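Local coordinates for LPXTG cell wall surface protein (PDB 7AVK) that probably forms part of a variable-length, tandem-repeat stalk that projects a streptococcal adhesin from the cell wall, this piece being its tenth SHIRT domain, at residues K4-F9 with P27-D32. Sequence-based numbering, arbitrary orientation.
Sequences KAVHEF and PVDQTD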
loop_
_atom_site.group_PDB
_atom_site.type_symbol
_atom_site.label_atom_id
_atom_site.label_comp_id
_atom_site.label_asym_id
_atom_site.label_seq_id
_atom_site.Cartn_x
_atom_site.Cartn_y
_atom_site.Cartn_z
ATOM N N LYS A 4 12.400 0.634 8.962
ATOM C CA LYS A 4 11.787 1.105 7.744
ATOM C C LYS A 4 10.313 0.725 7.753
ATOM O O LYS A 4 9.889 -0.160 8.497
ATOM C CB LYS A 4 12.475 0.548 6.524
ATOM C CG LYS A 4 12.402 -0.943 6.395
ATOM C CD LYS A 4 13.207 -1.447 5.215
ATOM C CE LYS A 4 13.356 -2.987 5.223
ATOM N NZ LYS A 4 14.518 -3.467 4.422
ATOM N N ALA A 5 9.561 1.372 6.878
ATOM C CA ALA A 5 8.181 1.011 6.613
ATOM C C ALA A 5 8.080 0.694 5.125
ATOM O O ALA A 5 8.567 1.451 4.264
ATOM C CB ALA A 5 7.226 2.132 6.949
ATOM N N VAL A 6 7.468 -0.427 4.827
ATOM C CA VAL A 6 7.259 -0.889 3.474
ATOM C C VAL A 6 5.770 -0.966 3.180
ATOM O O VAL A 6 4.936 -1.018 4.088
ATOM C CB VAL A 6 7.943 -2.250 3.195
ATOM C CG1 VAL A 6 9.392 -2.228 3.734
ATOM C CG2 VAL A 6 7.146 -3.419 3.727
ATOM N N HIS A 7 5.455 -1.025 1.880
ATOM C CA HIS A 7 4.102 -1.086 1.381
ATOM C C HIS A 7 3.916 -2.370 0.597
ATOM O O HIS A 7 4.825 -2.809 -0.115
ATOM C CB HIS A 7 3.791 0.117 0.479
ATOM C CG HIS A 7 4.050 1.457 1.144
ATOM N ND1 HIS A 7 5.301 2.004 1.293
ATOM C CD2 HIS A 7 3.197 2.356 1.696
ATOM C CE1 HIS A 7 5.185 3.184 1.897
ATOM N NE2 HIS A 7 3.909 3.428 2.196
ATOM N N GLU A 8 2.715 -2.940 0.660
ATOM C CA GLU A 8 2.310 -4.066 -0.153
ATOM C C GLU A 8 0.904 -3.793 -0.641
ATOM O O GLU A 8 0.084 -3.280 0.125
ATOM C CB GLU A 8 2.345 -5.373 0.665
ATOM C CG GLU A 8 1.890 -6.594 -0.176
ATOM C CD GLU A 8 1.973 -7.916 0.475
ATOM O OE1 GLU A 8 2.301 -8.079 1.666
ATOM O OE2 GLU A 8 1.521 -8.926 -0.153
ATOM N N PHE A 9 0.608 -4.168 -1.901
ATOM C CA PHE A 9 -0.745 -4.116 -2.415
ATOM C C PHE A 9 -1.330 -5.518 -2.540
ATOM O O PHE A 9 -0.623 -6.446 -2.909
ATOM C CB PHE A 9 -0.798 -3.457 -3.802
ATOM C CG PHE A 9 -0.512 -1.967 -3.847
ATOM C CD1 PHE A 9 -0.672 -1.113 -2.779
ATOM C CD2 PHE A 9 -0.141 -1.412 -5.068
ATOM C CE1 PHE A 9 -0.461 0.254 -2.918
ATOM C CE2 PHE A 9 0.037 -0.073 -5.227
ATOM C CZ PHE A 9 -0.131 0.765 -4.170
ATOM N N PRO A 27 4.318 2.468 -3.451
ATOM C CA PRO A 27 5.297 3.477 -3.007
ATOM C C PRO A 27 6.611 2.840 -2.558
ATOM O O PRO A 27 6.661 1.685 -2.112
ATOM C CB PRO A 27 4.620 4.152 -1.812
ATOM C CG PRO A 27 3.151 3.959 -2.087
ATOM C CD PRO A 27 3.069 2.547 -2.654
ATOM N N VAL A 28 7.661 3.658 -2.593
ATOM C CA VAL A 28 8.948 3.273 -2.058
ATOM C C VAL A 28 8.880 3.139 -0.536
ATOM O O VAL A 28 8.008 3.688 0.133
ATOM C CB VAL A 28 10.076 4.210 -2.503
ATOM C CG1 VAL A 28 10.162 4.293 -4.005
ATOM C CG2 VAL A 28 9.950 5.598 -1.875
ATOM N N ASP A 29 9.864 2.420 0.013
ATOM C CA ASP A 29 9.986 2.293 1.445
ATOM C C ASP A 29 10.282 3.648 2.066
ATOM O O ASP A 29 10.992 4.480 1.500
ATOM C CB ASP A 29 11.145 1.354 1.812
ATOM C CG ASP A 29 10.999 -0.084 1.268
ATOM O OD1 ASP A 29 9.911 -0.490 0.853
ATOM O OD2 ASP A 29 12.048 -0.781 1.298
ATOM N N GLN A 30 9.779 3.835 3.274
ATOM C CA GLN A 30 10.146 4.956 4.131
ATOM C C GLN A 30 11.271 4.492 5.043
ATOM O O GLN A 30 11.115 3.537 5.758
ATOM C CB GLN A 30 8.952 5.429 4.948
ATOM C CG GLN A 30 7.786 5.863 4.109
ATOM C CD GLN A 30 6.608 6.291 4.962
ATOM O OE1 GLN A 30 6.766 6.595 6.183
ATOM N NE2 GLN A 30 5.438 6.290 4.390
ATOM N N THR A 31 12.404 5.230 5.108
ATOM C CA THR A 31 13.649 4.752 5.741
ATOM C C THR A 31 14.043 5.592 6.972
ATOM O O THR A 31 13.472 6.645 7.293
ATOM C CB THR A 31 14.768 4.719 4.693
ATOM O OG1 THR A 31 14.958 6.023 4.175
ATOM C CG2 THR A 31 14.357 3.738 3.578
ATOM N N ASP A 32 15.027 5.075 7.703
ATOM C CA ASP A 32 15.758 5.806 8.760
ATOM C C ASP A 32 14.958 5.921 10.065
ATOM O O ASP A 32 15.152 6.868 10.840
ATOM C CB ASP A 32 16.247 7.196 8.287
ATOM C CG ASP A 32 17.626 7.172 7.690
ATOM O OD1 ASP A 32 18.260 6.104 7.747
ATOM O OD2 ASP A 32 18.075 8.219 7.133
HETATM O O HOH W 1 12.915 -3.288 1.817
HETATM O O HOH W 2 7.371 0.246 0.122
#
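Ala5 and Gln30 form a short antiparallel pairing at one border of the mixed sheet of this SHIRT domain, where the outermost strand 30-33 lies beside strand 3-11; at Pro27 the two backbones draw apart and side chains and water take over. The pair is hydrogen-bonded in both directions: Ala5 N gives to Gln30 O and Gln30 N to Ala5 O, each at 2.9 Å. Both carbonyls bear a second, weaker CA-H...O contact, from Lys4 and Asp29 respectively.

Past the pair, Pro27 lies over one face of the His7 imidazole, with Pro27 CB 3.9 Å from the ring centroid and 10° off its normal, a CH-pi contact. The ring gets there because His7 CG stands anti to the carbonyl carbon (chi1 -55°). Pro27 CD also touches Phe9 CZ at 4.0 Å, and Phe9 in turn packs edge-to-face with Trp79.

Where the backbones no longer pair, one water in the plane of the His7 ring sits 3.0 Å from ND1 and donates to Pro27 O and to Asp29 OD1. The other imidazole nitrogen, NE2, bonds with Thr42 N, while the Gln30 amide, near the ring edge, gives its NE2 to Thr40 O and Thr42 OG1. On the face opposite Ala5 and Gln30, Asp29 runs alongside Val6, its OD1 3.4 Å from Val6 CG1. A second water accepts from Lys4 NZ and donates to Asp29 OD2, joining opposite charges whose atoms NZ and OD2 stand 4.8 Å apart.

The water between Lys4 NZ and Asp29 OD2 probably weakens their attraction to a solvent-mediated one. His7 is fixed in rotation by polar partners at both nitrogens and by the proline over its face.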